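Local coordinates for ArCE4A (Arthrobacter sp. AW19M34-1, PDB 5LFZ), which probably removes N-acetyl groups from polysaccharides as a metal-dependent deacetylase of carbohydrate esterase family 4, at residues 44-49 and 185-190; 99-104 and 132-137; 148-153 and 157-162. One frame throughout, in Å; residues are numbered along the deposited sequence.

Overall arrangement
All three contacts lie within the NodB homology fold, arranged about its central parallel sheet. Interaction 1 closes the longest loop, and the other two fall inside it, interaction 2 first. Interactions 1 and 3 are neighbours, their centres about 15 Å apart, because helix 177-192 packs against helix 153-163; Leu-186 CD1 meets Ala-160 CB at 3.5 Å. Interaction 2 lies across the chain's centre from both, with centres about 31 Å from interaction 1 and about 30 Å from interaction 3. Interaction 1 joins two helices, interaction 3 starts the helix beside one of them, and interaction 2 holds a loop to helix 94-112, its Ile-134 side chain about 14 Å from the nickel ion.

Interaction 1. Residues 44-49 and 185-190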
loop_
_atom_site.group_PDB
_atom_site.type_symbol
_atom_site.label_atom_id
_atom_site.label_comp_id
_atom_site.label_asym_id
_atom_site.label_seq_id
_atom_site.Cartn_x
_atom_site.Cartn_y
_atom_site.Cartn_z
ATOM N N ASP A 44 -4.869 -14.483 -3.084
ATOM C CA ASP A 44 -4.678 -15.809 -3.654
ATOM C C ASP A 44 -3.593 -15.769 -4.725
ATOM O O ASP A 44 -2.696 -16.612 -4.739
ATOM C CB ASP A 44 -5.983 -16.346 -4.249
ATOM C CG ASP A 44 -6.991 -16.755 -3.190
ATOM O OD1 ASP A 44 -6.617 -16.883 -2.003
ATOM O OD2 ASP A 44 -8.169 -16.953 -3.548
ATOM N N GLU A 45 -3.671 -14.786 -5.617
ATOM C CA GLU A 45 -2.702 -14.670 -6.704
ATOM C C GLU A 45 -1.303 -14.372 -6.173
ATOM O O GLU A 45 -0.319 -14.949 -6.639
ATOM C CB GLU A 45 -3.124 -13.585 -7.698
ATOM C CG GLU A 45 -4.439 -13.858 -8.425
ATOM C CD GLU A 45 -4.404 -15.119 -9.273
ATOM O OE1 GLU A 45 -3.303 -15.526 -9.708
ATOM O OE2 GLU A 45 -5.483 -15.704 -9.510
ATOM N N LEU A 46 -1.218 -13.472 -5.198
ATOM C CA LEU A 46 0.060 -13.141 -4.583
ATOM C C LEU A 46 0.674 -14.369 -3.919
ATOM O O LEU A 46 1.878 -14.607 -4.030
ATOM C CB LEU A 46 -0.112 -12.008 -3.571
ATOM C CG LEU A 46 -0.363 -10.646 -4.221
ATOM C CD1 LEU A 46 -0.777 -9.632 -3.159
ATOM C CD2 LEU A 46 0.884 -10.176 -4.963
ATOM N N SER A 47 -0.166 -15.152 -3.250
ATOM C CA SER A 47 0.265 -16.394 -2.624
ATOM C C SER A 47 0.823 -17.375 -3.651
ATOM O O SER A 47 1.858 -18.001 -3.422
ATOM C CB SER A 47 -0.897 -17.037 -1.867
ATOM O OG SER A 47 -0.525 -18.296 -1.334
ATOM N N GLU A 48 0.141 -17.500 -4.785
ATOM C CA GLU A 48 0.543 -18.452 -5.817
ATOM C C GLU A 48 1.944 -18.168 -6.347
ATOM O O GLU A 48 2.636 -19.077 -6.803
ATOM C CB GLU A 48 -0.472 -18.453 -6.963
ATOM C CG GLU A 48 -1.740 -19.236 -6.641
ATOM C CD GLU A 48 -2.821 -19.082 -7.694
ATOM O OE1 GLU A 48 -3.992 -18.864 -7.315
ATOM O OE2 GLU A 48 -2.502 -19.184 -8.899
ATOM N N GLN A 49 2.379 -16.915 -6.270
ATOM C CA GLN A 49 3.720 -16.582 -6.728
ATOM C C GLN A 49 4.618 -16.101 -5.594
ATOM O O GLN A 49 5.602 -15.402 -5.836
ATOM C CB GLN A 49 3.656 -15.537 -7.837
ATOM C CG GLN A 49 2.835 -15.996 -9.027
ATOM C CD GLN A 49 3.011 -15.111 -10.236
ATOM O OE1 GLN A 49 4.126 -14.717 -10.576
ATOM N NE2 GLN A 49 1.908 -14.793 -10.897
ATOM N N GLN A 185 0.422 -11.520 -14.094
ATOM C CA GLN A 185 1.346 -11.069 -15.121
ATOM C C GLN A 185 2.360 -10.051 -14.591
ATOM O O GLN A 185 3.539 -10.083 -14.958
ATOM C CB GLN A 185 0.569 -10.473 -16.298
ATOM C CG GLN A 185 1.447 -10.043 -17.449
ATOM C CD GLN A 185 0.659 -9.450 -18.604
ATOM O OE1 GLN A 185 1.223 -9.128 -19.650
ATOM N NE2 GLN A 185 -0.651 -9.301 -18.420
ATOM N N LEU A 186 1.900 -9.144 -13.736
ATOM C CA LEU A 186 2.768 -8.091 -13.213
ATOM C C LEU A 186 3.922 -8.685 -12.401
ATOM O O LEU A 186 5.079 -8.290 -12.563
ATOM C CB LEU A 186 1.966 -7.105 -12.362
ATOM C CG LEU A 186 2.834 -6.007 -11.740
ATOM C CD1 LEU A 186 3.643 -5.309 -12.820
ATOM C CD2 LEU A 186 1.996 -5.008 -10.968
ATOM N N VAL A 187 3.605 -9.644 -11.538
ATOM C CA VAL A 187 4.626 -10.303 -10.734
ATOM C C VAL A 187 5.620 -11.052 -11.623
ATOM O O VAL A 187 6.834 -10.928 -11.451
ATOM C CB VAL A 187 3.998 -11.274 -9.727
ATOM C CG1 VAL A 187 5.074 -12.063 -8.998
ATOM C CG2 VAL A 187 3.138 -10.510 -8.740
ATOM N N SER A 188 5.099 -11.823 -12.573
ATOM C CA SER A 188 5.946 -12.581 -13.490
ATOM C C SER A 188 6.925 -11.673 -14.220
ATOM O O SER A 188 8.119 -11.960 -14.292
ATOM C CB SER A 188 5.099 -13.342 -14.511
ATOM O OG SER A 188 4.339 -14.357 -13.878
ATOM N N LYS A 189 6.414 -10.570 -14.754
ATOM C CA LYS A 189 7.254 -9.656 -15.517
ATOM C C LYS A 189 8.253 -8.897 -14.646
ATOM O O LYS A 189 9.383 -8.663 -15.071
ATOM C CB LYS A 189 6.388 -8.673 -16.307
ATOM C CG LYS A 189 5.803 -9.291 -17.578
ATOM C CD LYS A 189 4.926 -8.316 -18.339
ATOM C CE LYS A 189 4.401 -8.941 -19.622
ATOM N NZ LYS A 189 5.487 -9.183 -20.607
ATOM N N LEU A 190 7.860 -8.519 -13.433
ATOM C CA LEU A 190 8.801 -7.836 -12.548
ATOM C C LEU A 190 9.920 -8.790 -12.127
ATOM O O LEU A 190 11.091 -8.405 -12.078
ATOM C CB LEU A 190 8.084 -7.262 -11.318
ATOM C CG LEU A 190 7.248 -6.007 -11.597
ATOM C CD1 LEU A 190 6.391 -5.666 -10.391
ATOM C CD2 LEU A 190 8.142 -4.828 -11.989
#
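The side-chain amide of Gln-49, the first residue to leave the helical path after helix 39-48, makes the closest approach, coming up to Val-187 and Ser-188 on helix 177-192. Its OE1 lies 3.2 Å from Val-187 CG1, a snug meeting of an oxygen with a methyl group, and 3.3 Å from Ser-188 OG, a pair that does not count as a hydrogen bond. The partner that both polar groups do find is the carbonyl of Pro-184, one turn earlier in helix 177-192, which is hydrogen-bonded to Gln-49 NE2 and to Ser-188 OG. Two bonds on one helical carbonyl therefore hold the glutamine amide beside the serine hydroxyl. With CG anti to the carbonyl carbon (chi1 -58°) and the chain extended beyond it, Gln-49 spans the gap between the helices.

This is a junction of two outer helices of a beta/alpha fold. Helix 39-48 connects strands 26-32 and 54-57, parallel neighbours in the sheet, as the helix of a beta-alpha-beta crossover; helix 177-192 follows strand 168-173 and precedes strand 196-197 in the chain, both of which pair with strand 26-32.

Apolar packing takes up the rest of the contact. Gln-49 and Val-187 pass alongside each other in opposite directions, Gln-49 CB lying 3.9 Å from Val-187 CG1, so the aliphatic part of the glutamine packs on the same methyl that its oxygen touches. The second methyl of Val-187 serves the deeper side: CG2 faces Leu-46 CD2 at 4.4 Å, a looser contact between two buried side chains. Val-187 also touches Leu-29 of strand 26-32, and both Leu-46 and Val-187 touch Thr-51 in the loop that follows helix 39-48.

Interaction 2. Residues 99-104 and 132-137; sequences HEVQWT and RLIPYP
Helix 94-112 of the NodB homology fold is flanked by the loop that leads from helix 128-131 to strand 138-139, and Val-101 is the residue through which it meets Ile-134, Pro-135 and Tyr-136 of that loop. The contact is wholly apolar. Val-101 and Pro-135 point at each other: CG1 of the valine meets the CD-CG side of the proline ring, 4.0 Å from CD and 4.1 Å from CG. With that methyl anti to the backbone N (chi1 170°), the same CG1 also approaches Tyr-136 CE2 at 4.3 Å, obliquely to the ring. The other branch turns to the isoleucine, Val-101 CG2 lying 4.4 Å from Ile-134 CG1. A forked side chain thus serves three consecutive residues.

Packing inside the loop shapes the surface that the valine meets. Pro-135 CG sits over the centre of one face of the Tyr-136 ring, 3.6 Å above its plane, and the tyrosine hydroxyl is hydrogen-bonded to Asp-105 OD2, about one turn further along helix 94-112 than Val-101.

Nearby, Leu-133 extends the contact to Ala-94 and Ile-97 at the start of that helix. Glu-100, next to Val-101, hydrogen-bonds the backbone of Phe-84 and Asp-85 between the nickel ligands His-82 and His-86, and beyond Tyr-136 the chain enters strand 138-139, parallel to strand 214-215.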
loop_
_atom_site.group_PDB
_atom_site.type_symbol
_atom_site.label_atom_id
_atom_site.label_comp_id
_atom_site.label_asym_id
_atom_site.label_seq_id
_atom_site.Cartn_x
_atom_site.Cartn_y
_atom_site.Cartn_z
ATOM N N HIS A 99 -9.107 11.917 14.076
ATOM C CA HIS A 99 -10.139 10.915 13.830
ATOM C C HIS A 99 -9.736 9.956 12.715
ATOM O O HIS A 99 -9.828 8.745 12.875
ATOM C CB HIS A 99 -11.471 11.580 13.482
ATOM C CG HIS A 99 -12.053 12.384 14.601
ATOM N ND1 HIS A 99 -11.788 12.112 15.927
ATOM C CD2 HIS A 99 -12.890 13.449 14.597
ATOM C CE1 HIS A 99 -12.432 12.977 16.690
ATOM N NE2 HIS A 99 -13.110 13.798 15.908
ATOM N N GLU A 100 -9.288 10.498 11.587
ATOM C CA GLU A 100 -8.905 9.672 10.446
ATOM C C GLU A 100 -7.816 8.665 10.808
ATOM O O GLU A 100 -7.870 7.506 10.400
ATOM C CB GLU A 100 -8.431 10.545 9.287
ATOM C CG GLU A 100 -9.514 11.417 8.667
ATOM C CD GLU A 100 -10.633 10.608 8.045
ATOM O OE1 GLU A 100 -10.385 9.455 7.633
ATOM O OE2 GLU A 100 -11.765 11.131 7.960
ATOM N N VAL A 101 -6.825 9.111 11.567
ATOM C CA VAL A 101 -5.756 8.221 12.004
ATOM C C VAL A 101 -6.261 7.204 13.033
ATOM O O VAL A 101 -6.136 5.989 12.849
ATOM C CB VAL A 101 -4.581 9.017 12.610
ATOM C CG1 VAL A 101 -3.588 8.080 13.287
ATOM C CG2 VAL A 101 -3.897 9.859 11.533
ATOM N N GLN A 102 -6.840 7.712 14.114
ATOM C CA GLN A 102 -7.207 6.868 15.245
ATOM C C GLN A 102 -8.343 5.899 14.950
ATOM O O GLN A 102 -8.326 4.771 15.437
ATOM C CB GLN A 102 -7.573 7.733 16.445
ATOM C CG GLN A 102 -6.407 8.528 16.982
ATOM C CD GLN A 102 -6.795 9.384 18.157
ATOM O OE1 GLN A 102 -7.860 9.196 18.748
ATOM N NE2 GLN A 102 -5.936 10.335 18.509
ATOM N N TRP A 103 -9.324 6.320 14.154
ATOM C CA TRP A 103 -10.420 5.417 13.807
ATOM C C TRP A 103 -9.923 4.268 12.941
ATOM O O TRP A 103 -10.422 3.151 13.041
ATOM C CB TRP A 103 -11.544 6.152 13.077
ATOM C CG TRP A 103 -12.263 7.164 13.901
ATOM C CD1 TRP A 103 -12.182 7.335 15.251
ATOM C CD2 TRP A 103 -13.178 8.155 13.425
ATOM N NE1 TRP A 103 -12.993 8.373 15.646
ATOM C CE2 TRP A 103 -13.616 8.893 14.542
ATOM C CE3 TRP A 103 -13.671 8.490 12.160
ATOM C CZ2 TRP A 103 -14.523 9.944 14.433
ATOM C CZ3 TRP A 103 -14.572 9.536 12.054
ATOM C CH2 TRP A 103 -14.988 10.248 13.184
ATOM N N THR A 104 -8.936 4.544 12.098
ATOM C CA THR A 104 -8.401 3.522 11.206
ATOM C C THR A 104 -7.568 2.532 12.001
ATOM O O THR A 104 -7.668 1.317 11.800
ATOM C CB THR A 104 -7.555 4.138 10.077
ATOM O OG1 THR A 104 -8.343 5.109 9.382
ATOM C CG2 THR A 104 -7.087 3.060 9.086
ATOM N N ARG A 132 2.853 16.532 10.560
ATOM C CA ARG A 132 3.395 16.493 11.915
ATOM C C ARG A 132 2.431 15.818 12.895
ATOM O O ARG A 132 2.828 15.405 13.987
ATOM C CB ARG A 132 3.723 17.910 12.387
ATOM C CG ARG A 132 2.498 18.739 12.696
ATOM C CD ARG A 132 2.796 20.221 12.638
ATOM N NE ARG A 132 1.616 21.004 12.987
ATOM C CZ ARG A 132 1.345 21.415 14.220
ATOM N NH1 ARG A 132 2.177 21.122 15.208
ATOM N NH2 ARG A 132 0.249 22.121 14.465
ATOM N N LEU A 133 1.169 15.699 12.495
ATOM C CA LEU A 133 0.144 15.077 13.327
ATOM C C LEU A 133 0.028 13.574 13.085
ATOM O O LEU A 133 -0.729 12.884 13.768
ATOM C CB LEU A 133 -1.210 15.739 13.076
ATOM C CG LEU A 133 -1.291 17.235 13.367
ATOM C CD1 LEU A 133 -2.695 17.753 13.093
ATOM C CD2 LEU A 133 -0.875 17.504 14.809
ATOM N N ILE A 134 0.775 13.069 12.114
ATOM C CA ILE A 134 0.675 11.662 11.744
ATOM C C ILE A 134 1.839 10.880 12.338
ATOM O O ILE A 134 3.002 11.178 12.066
ATOM C CB ILE A 134 0.632 11.504 10.217
ATOM C CG1 ILE A 134 -0.656 12.133 9.678
ATOM C CG2 ILE A 134 0.710 10.039 9.814
ATOM C CD1 ILE A 134 -0.590 12.497 8.234
ATOM N N PRO A 135 1.525 9.866 13.158
ATOM C CA PRO A 135 2.517 9.155 13.969
ATOM C C PRO A 135 3.311 8.108 13.188
ATOM O O PRO A 135 4.029 7.314 13.794
ATOM C CB PRO A 135 1.659 8.492 15.046
ATOM C CG PRO A 135 0.377 8.197 14.349
ATOM C CD PRO A 135 0.169 9.318 13.346
ATOM N N TYR A 136 3.174 8.120 11.863
ATOM C CA TYR A 136 3.815 7.142 10.984
ATOM C C TYR A 136 4.509 7.851 9.827
ATOM O O TYR A 136 4.139 8.969 9.477
ATOM C CB TYR A 136 2.782 6.145 10.425
ATOM C CG TYR A 136 1.824 5.587 11.454
ATOM C CD1 TYR A 136 2.294 4.863 12.538
ATOM C CD2 TYR A 136 0.449 5.781 11.342
ATOM C CE1 TYR A 136 1.435 4.353 13.486
ATOM C CE2 TYR A 136 -0.427 5.267 12.293
ATOM C CZ TYR A 136 0.077 4.553 13.362
ATOM O OH TYR A 136 -0.754 4.033 14.338
ATOM N N PRO A 137 5.522 7.206 9.227
ATOM C CA PRO A 137 6.029 7.753 7.968
ATOM C C PRO A 137 4.910 7.839 6.936
ATOM O O PRO A 137 4.045 6.963 6.901
ATOM C CB PRO A 137 7.090 6.734 7.536
ATOM C CG PRO A 137 7.480 6.022 8.808
ATOM C CD PRO A 137 6.229 5.978 9.625
#

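Interaction 3. Residues 148-153 and 157-162; sequences WKHHDP and VRIALE
Val-157 N donates to Pro-153 O over 3.1 Å with an N-H...O angle of 163°, an i+4 to i helical bond within the first turns of helix 153-163. The donor is tilted 23° from the carbonyl plane, and the valine packs against the same acceptor, its CG2 lying 3.3 Å from Pro-153 O. That methyl is the branch beside the backbone N, which explains its closeness to the carbonyl.

Three residues before the proline, His-150 turns the edge of its ring to the linker. ND1 accepts a hydrogen bond from Asp-152 N, 3.0 Å long, with the donor at the ring's edge and only 1° out of its plane, while NE2 is hydrogen-bonded to the carbonyl O of Thr-145. Bonds at both nitrogens fix the rotation of the imidazole. Ile-159 CD1 then comes up obliquely to this ring, 4.3 Å from NE2.

His-151, the first residue beyond helix 147-150, has positive phi and turns the chain toward the next helix. Asp-152 is the N-cap of helix 153-163, OD1 hydrogen-bonded to the backbone N of Lys-155, and Pro-153 follows at the first helical position, where the lack of an N-H costs no helical bond. The result is a short link between two helices in which an aspartate N-cap is followed by proline at N1, a combination common at helix starts.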
loop_
_atom_site.group_PDB
_atom_site.type_symbol
_atom_site.label_atom_id
_atom_site.label_comp_id
_atom_site.label_asym_id
_atom_site.label_seq_id
_atom_site.Cartn_x
_atom_site.Cartn_y
_atom_site.Cartn_z
ATOM N N TRP A 148 -6.671 3.566 -11.365
ATOM C CA TRP A 148 -7.842 4.268 -10.852
ATOM C C TRP A 148 -8.586 5.023 -11.957
ATOM O O TRP A 148 -9.756 5.373 -11.791
ATOM C CB TRP A 148 -7.428 5.235 -9.734
ATOM C CG TRP A 148 -6.366 6.206 -10.166
ATOM C CD1 TRP A 148 -5.028 5.966 -10.254
ATOM C CD2 TRP A 148 -6.555 7.570 -10.563
ATOM N NE1 TRP A 148 -4.369 7.091 -10.692
ATOM C CE2 TRP A 148 -5.285 8.090 -10.887
ATOM C CE3 TRP A 148 -7.673 8.402 -10.675
ATOM C CZ2 TRP A 148 -5.102 9.405 -11.314
ATOM C CZ3 TRP A 148 -7.490 9.708 -11.100
ATOM C CH2 TRP A 148 -6.216 10.196 -11.417
ATOM N N LYS A 149 -7.911 5.278 -13.077
ATOM C CA LYS A 149 -8.566 5.923 -14.215
ATOM C C LYS A 149 -8.995 4.941 -15.296
ATOM O O LYS A 149 -10.121 5.021 -15.791
ATOM C CB LYS A 149 -7.671 6.988 -14.862
ATOM C CG LYS A 149 -7.603 8.298 -14.113
ATOM N N HIS A 150 -8.106 4.028 -15.685
ATOM C CA HIS A 150 -8.394 3.210 -16.863
ATOM C C HIS A 150 -8.939 1.822 -16.543
ATOM O O HIS A 150 -9.546 1.193 -17.407
ATOM C CB HIS A 150 -7.147 3.084 -17.752
ATOM C CG HIS A 150 -5.915 2.617 -17.037
ATOM N ND1 HIS A 150 -5.789 1.347 -16.514
ATOM C CD2 HIS A 150 -4.737 3.240 -16.795
ATOM C CE1 HIS A 150 -4.596 1.216 -15.963
ATOM N NE2 HIS A 150 -3.936 2.348 -16.122
ATOM N N HIS A 151 -8.727 1.351 -15.313
ATOM C CA HIS A 151 -9.213 0.038 -14.889
ATOM C C HIS A 151 -8.840 -1.070 -15.868
ATOM O O HIS A 151 -9.625 -1.988 -16.097
ATOM C CB HIS A 151 -10.735 0.054 -14.714
ATOM C CG HIS A 151 -11.235 1.161 -13.838
ATOM N ND1 HIS A 151 -11.260 1.067 -12.464
ATOM C CD2 HIS A 151 -11.740 2.380 -14.142
ATOM C CE1 HIS A 151 -11.751 2.185 -11.958
ATOM N NE2 HIS A 151 -12.052 2.997 -12.955
ATOM N N ASP A 152 -7.648 -0.974 -16.448
ATOM C CA ASP A 152 -7.214 -1.915 -17.472
ATOM C C ASP A 152 -6.022 -2.713 -16.972
ATOM O O ASP A 152 -4.976 -2.142 -16.669
ATOM C CB ASP A 152 -6.858 -1.174 -18.762
ATOM C CG ASP A 152 -6.474 -2.117 -19.889
ATOM O OD1 ASP A 152 -5.266 -2.290 -20.149
ATOM O OD2 ASP A 152 -7.386 -2.692 -20.507
ATOM N N PRO A 153 -6.170 -4.041 -16.890
ATOM C CA PRO A 153 -5.101 -4.849 -16.295
ATOM C C PRO A 153 -3.794 -4.804 -17.081
ATOM O O PRO A 153 -2.732 -4.732 -16.477
ATOM C CB PRO A 153 -5.691 -6.264 -16.281
ATOM C CG PRO A 153 -6.804 -6.244 -17.270
ATOM C CD PRO A 153 -7.345 -4.844 -17.269
ATOM N N VAL A 157 -0.050 -3.392 -15.874
ATOM C CA VAL A 157 1.198 -4.136 -15.995
ATOM C C VAL A 157 2.250 -3.345 -16.772
ATOM O O VAL A 157 3.406 -3.247 -16.350
ATOM C CB VAL A 157 0.970 -5.491 -16.690
ATOM C CG1 VAL A 157 2.288 -6.162 -16.993
ATOM C CG2 VAL A 157 0.085 -6.390 -15.831
ATOM N N ARG A 158 1.843 -2.770 -17.902
ATOM C CA ARG A 158 2.786 -2.070 -18.774
ATOM C C ARG A 158 3.462 -0.910 -18.053
ATOM O O ARG A 158 4.690 -0.794 -18.075
ATOM C CB ARG A 158 2.089 -1.558 -20.038
ATOM C CG ARG A 158 3.047 -0.877 -21.014
ATOM C CD ARG A 158 2.321 -0.253 -22.195
ATOM N NE ARG A 158 1.380 0.786 -21.775
ATOM C CZ ARG A 158 0.264 1.099 -22.429
ATOM N NH1 ARG A 158 -0.062 0.455 -23.544
ATOM N NH2 ARG A 158 -0.529 2.058 -21.971
ATOM N N ILE A 159 2.664 -0.059 -17.413
ATOM C CA ILE A 159 3.198 1.109 -16.709
ATOM C C ILE A 159 4.056 0.699 -15.518
ATOM O O ILE A 159 5.137 1.246 -15.305
ATOM C CB ILE A 159 2.066 2.051 -16.243
ATOM C CG1 ILE A 159 1.348 2.639 -17.461
ATOM C CG2 ILE A 159 2.616 3.177 -15.362
ATOM C CD1 ILE A 159 0.119 3.454 -17.126
ATOM N N ALA A 160 3.583 -0.274 -14.747
ATOM C CA ALA A 160 4.345 -0.759 -13.604
ATOM C C ALA A 160 5.695 -1.320 -14.044
ATOM O O ALA A 160 6.725 -1.002 -13.456
ATOM C CB ALA A 160 3.556 -1.811 -12.844
ATOM N N LEU A 161 5.687 -2.142 -15.088
ATOM C CA LEU A 161 6.911 -2.786 -15.553
ATOM C C LEU A 161 7.909 -1.782 -16.118
ATOM O O LEU A 161 9.098 -1.814 -15.786
ATOM C CB LEU A 161 6.592 -3.842 -16.614
ATOM C CG LEU A 161 7.801 -4.569 -17.206
ATOM C CD1 LEU A 161 8.565 -5.309 -16.116
ATOM C CD2 LEU A 161 7.386 -5.512 -18.329
ATOM N N GLU A 162 7.423 -0.889 -16.971
ATOM C CA GLU A 162 8.309 -0.017 -17.730
ATOM C C GLU A 162 8.810 1.183 -16.935
ATOM O O GLU A 162 9.850 1.746 -17.268
ATOM C CB GLU A 162 7.613 0.469 -19.003
ATOM C CG GLU A 162 7.304 -0.633 -19.997
ATOM C CD GLU A 162 6.741 -0.098 -21.302
ATOM O OE1 GLU A 162 6.365 1.092 -21.349
ATOM O OE2 GLU A 162 6.676 -0.872 -22.278
#